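Local coordinates for protein elastinolytic metalloprotease (Pseudoalteromonas sp. CF6-2, PDB 6IK4) that probably acts as a zinc-dependent M23-family endopeptidase with elastase activity, linked to attack on the peptidoglycan of Gram-positive bacteria, at residues D34-S39 with G98-S103. Sequence-based numbering, arbitrary orientation.
Sequences DFNNGS and GRYANS. With ZN (zinc ion), chain B.
The phenol end of the Tyr100 ring lies against the backbone and CB of Asn36. Its CZ lies 3.9 Å from Asn36 CB, and its OH comes within 3.3 Å of Asn36 CA. The CB of Tyr100 points toward 34-39, and CG sits between the backbone N and the carbonyl carbon (chi1 61°), a torsion that places the phenol oxygen at the turn. The phenol oxygen accepts a nearly straight hydrogen bond from Asn37 N, 2.9 Å from Tyr100 OH, with an N-H...O angle of 164°. This donor arrives at the ring edge, near the ring plane. Asn37 OD1 lies 3.1 Å from the same Tyr100 OH, its amide plane perpendicular to the ring. A water in the ring plane also bonds to Tyr100 OH and bridges to Ser39 OG, which has a further partner in Ser44. A phenylalanine here would probably leave Asn37 N without its acceptor and break the water link to Ser39.

The turn that receives the phenol is braced from within. Asn36 OD1 accepts from Gly38 N at 2.8 Å, forming an Asx turn. Asn37 OD1 takes a weak hydrogen bond from Ser39 N.

Two residues before Asn36, Asp34 OD1 binds the zinc ion at 2.0 Å, with His21 and His120 as the other protein ligands. Asn36 lies near His118 and Tyr100 near His79, both predicted active-site residues. The contact ties the loop after strand 32-36 to the end of strand 96-100, within the M23 family region.

Strand 32-36 pairs antiparallel with 14-17 and 119-125, and strand 96-100 with 48-50 and 73-81. Tyr100 packs against Val49, Val119 and Pro47, and the chain then runs through a short loop to Ser103, the N-cap of helix 104-107.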
ATOM      1  N   ASP A  34      -0.180  -2.351  -5.328  1.00 11.19           N
ATOM      2  CA  ASP A  34      -1.503  -2.886  -5.025  1.00 10.04           C
ATOM      3  C   ASP A  34      -1.338  -4.183  -4.234  1.00  9.23           C
ATOM      4  O   ASP A  34      -0.713  -5.130  -4.720  1.00 10.91           O
ATOM      5  CB  ASP A  34      -2.302  -3.125  -6.309  1.00 10.11           C
ATOM      6  CG  ASP A  34      -2.580  -1.836  -7.058  1.00 14.16           C
ATOM      7  OD1 ASP A  34      -2.570  -0.776  -6.415  1.00  9.75           O
ATOM      8  OD2 ASP A  34      -2.817  -1.879  -8.281  1.00 15.30           O
ATOM      9  N   PHE A  35      -1.867  -4.209  -3.006  1.00  9.69           N
ATOM     10  CA  PHE A  35      -1.781  -5.363  -2.113  1.00 10.64           C
ATOM     11  C   PHE A  35      -3.145  -6.028  -1.963  1.00 11.77           C
ATOM     12  O   PHE A  35      -4.159  -5.338  -1.823  1.00  9.77           O
ATOM     13  CB  PHE A  35      -1.331  -4.968  -0.702  1.00  9.88           C
ATOM     14  CG  PHE A  35       0.063  -4.419  -0.608  1.00  8.55           C
ATOM     15  CD1 PHE A  35       1.125  -5.037  -1.247  1.00  9.04           C
ATOM     16  CD2 PHE A  35       0.306  -3.288   0.146  1.00 12.77           C
ATOM     17  CE1 PHE A  35       2.405  -4.544  -1.128  1.00 12.32           C
ATOM     18  CE2 PHE A  35       1.581  -2.771   0.262  1.00 15.03           C
ATOM     19  CZ  PHE A  35       2.638  -3.398  -0.368  1.00 10.48           C
ATOM     20  N   ASN A  36      -3.167  -7.363  -1.923  1.00 10.73           N
ATOM     21  CA  ASN A  36      -4.400  -8.059  -1.554  1.00 12.99           C
ATOM     22  C   ASN A  36      -4.045  -9.399  -0.923  1.00 12.44           C
ATOM     23  O   ASN A  36      -2.979  -9.957  -1.190  1.00 13.26           O
ATOM     24  CB  ASN A  36      -5.330  -8.236  -2.763  1.00 10.77           C
ATOM     25  CG  ASN A  36      -4.955  -9.439  -3.634  1.00 15.78           C
ATOM     26  OD1 ASN A  36      -5.463 -10.543  -3.435  1.00 14.35           O
ATOM     27  ND2 ASN A  36      -4.075  -9.224  -4.611  1.00 12.26           N
ATOM     28  N   ASN A  37      -4.933  -9.915  -0.071  1.00  9.95           N
ATOM     29  CA  ASN A  37      -4.629 -11.160   0.626  1.00 12.07           C
ATOM     30  C   ASN A  37      -5.266 -12.378  -0.029  1.00 16.05           C
ATOM     31  O   ASN A  37      -5.285 -13.450   0.581  1.00 14.62           O
ATOM     32  CB  ASN A  37      -5.054 -11.079   2.099  1.00 11.75           C
ATOM     33  CG  ASN A  37      -6.553 -11.248   2.299  1.00 16.61           C
ATOM     34  OD1 ASN A  37      -7.356 -11.040   1.384  1.00 14.21           O
ATOM     35  ND2 ASN A  37      -6.941 -11.612   3.528  1.00 18.12           N
ATOM     36  N   GLY A  38      -5.803 -12.240  -1.239  1.00 14.84           N
ATOM     37  CA  GLY A  38      -6.380 -13.390  -1.910  1.00 19.10           C
ATOM     38  C   GLY A  38      -7.747 -13.810  -1.413  1.00 22.32           C
ATOM     39  O   GLY A  38      -8.134 -14.971  -1.596  1.00 20.91           O
ATOM     40  N   SER A  39      -8.509 -12.896  -0.806  1.00 19.41           N
ATOM     41  CA  SER A  39      -9.800 -13.266  -0.238  1.00 22.85           C
ATOM     42  C   SER A  39     -10.863 -13.519  -1.301  1.00 18.82           C
ATOM     43  O   SER A  39     -11.900 -14.111  -0.983  1.00 26.81           O
ATOM     44  CB  SER A  39     -10.294 -12.179   0.721  1.00 20.85           C
ATOM     45  OG  SER A  39     -10.820 -11.072   0.003  1.00 22.16           O
ATOM     46  N   GLY A  98      -8.867   0.457   8.571  1.00 14.87           N
ATOM     47  CA  GLY A  98     -10.056   0.220   7.781  1.00 11.64           C
ATOM     48  C   GLY A  98      -9.857  -1.079   7.025  1.00 13.61           C
ATOM     49  O   GLY A  98      -8.851  -1.767   7.190  1.00 16.85           O
ATOM     50  N   ARG A  99     -10.845  -1.413   6.207  1.00 11.80           N
ATOM     51  CA  ARG A  99     -10.716  -2.540   5.284  1.00 13.27           C
ATOM     52  C   ARG A  99     -10.459  -2.002   3.886  1.00 13.07           C
ATOM     53  O   ARG A  99     -10.799  -0.859   3.581  1.00 15.99           O
ATOM     54  CB  ARG A  99     -11.986  -3.405   5.274  1.00 18.57           C
ATOM     55  CG  ARG A  99     -12.273  -4.116   6.579  1.00 18.55           C
ATOM     56  CD  ARG A  99     -13.662  -4.765   6.591  1.00 19.82           C
ATOM     57  NE  ARG A  99     -13.862  -5.714   5.496  1.00 25.38           N
ATOM     58  CZ  ARG A  99     -15.018  -6.332   5.242  1.00 39.72           C
ATOM     59  NH1 ARG A  99     -16.084  -6.110   6.009  1.00 33.00           N
ATOM     60  NH2 ARG A  99     -15.112  -7.184   4.227  1.00 37.19           N
ATOM     61  N   TYR A 100      -9.857  -2.817   3.016  1.00 13.83           N
ATOM     62  CA  TYR A 100      -9.969  -2.439   1.616  1.00 14.19           C
ATOM     63  C   TYR A 100     -11.317  -2.936   1.127  1.00 16.47           C
ATOM     64  O   TYR A 100     -11.824  -3.955   1.601  1.00 13.88           O
ATOM     65  CB  TYR A 100      -8.802  -2.913   0.733  1.00 10.36           C
ATOM     66  CG  TYR A 100      -8.466  -4.381   0.553  1.00 12.82           C
ATOM     67  CD1 TYR A 100      -9.244  -5.222  -0.245  1.00 11.27           C
ATOM     68  CD2 TYR A 100      -7.283  -4.893   1.080  1.00 13.73           C
ATOM     69  CE1 TYR A 100      -8.887  -6.559  -0.439  1.00 10.03           C
ATOM     70  CE2 TYR A 100      -6.916  -6.210   0.883  1.00 11.79           C
ATOM     71  CZ  TYR A 100      -7.715  -7.035   0.121  1.00 10.60           C
ATOM     72  OH  TYR A 100      -7.336  -8.347  -0.060  1.00 14.17           O
ATOM     73  N   ALA A 101     -11.928  -2.149   0.249  1.00 15.30           N
ATOM     74  CA  ALA A 101     -13.350  -2.276  -0.033  1.00 18.04           C
ATOM     75  C   ALA A 101     -13.658  -3.580  -0.752  1.00 15.98           C
ATOM     76  O   ALA A 101     -12.948  -3.978  -1.676  1.00 17.37           O
ATOM     77  CB  ALA A 101     -13.816  -1.099  -0.882  1.00 13.55           C
ATOM     78  N   ASN A 102     -14.729  -4.243  -0.320  1.00 16.64           N
ATOM     79  CA  ASN A 102     -15.235  -5.423  -1.009  1.00 13.91           C
ATOM     80  C   ASN A 102     -16.377  -5.088  -1.963  1.00 20.97           C
ATOM     81  O   ASN A 102     -16.985  -6.001  -2.534  1.00 22.44           O
ATOM     82  CB  ASN A 102     -15.658  -6.489   0.011  1.00 15.84           C
ATOM     83  CG  ASN A 102     -17.065  -6.261   0.580  1.00 20.52           C
ATOM     84  OD1 ASN A 102     -17.612  -5.159   0.526  1.00 19.84           O
ATOM     85  ND2 ASN A 102     -17.643  -7.315   1.133  1.00 24.76           N
ATOM     86  N   SER A 103     -16.676  -3.806  -2.166  1.00 19.90           N
ATOM     87  CA  SER A 103     -17.674  -3.404  -3.146  1.00 28.21           C
ATOM     88  C   SER A 103     -17.061  -2.416  -4.130  1.00 27.86           C
ATOM     89  O   SER A 103     -16.255  -1.559  -3.758  1.00 18.40           O
ATOM     90  CB  SER A 103     -18.925  -2.816  -2.471  1.00 27.63           C
ATOM     91  OG  SER A 103     -18.741  -1.464  -2.120  1.00 30.16           O
TER
HETATM   92 ZN    ZN B 201      -2.606   0.877  -7.588  1.00 14.95          ZN
HETATM   93  O   HOH W   1      -9.106  -9.669  -1.476  1.00 17.01           O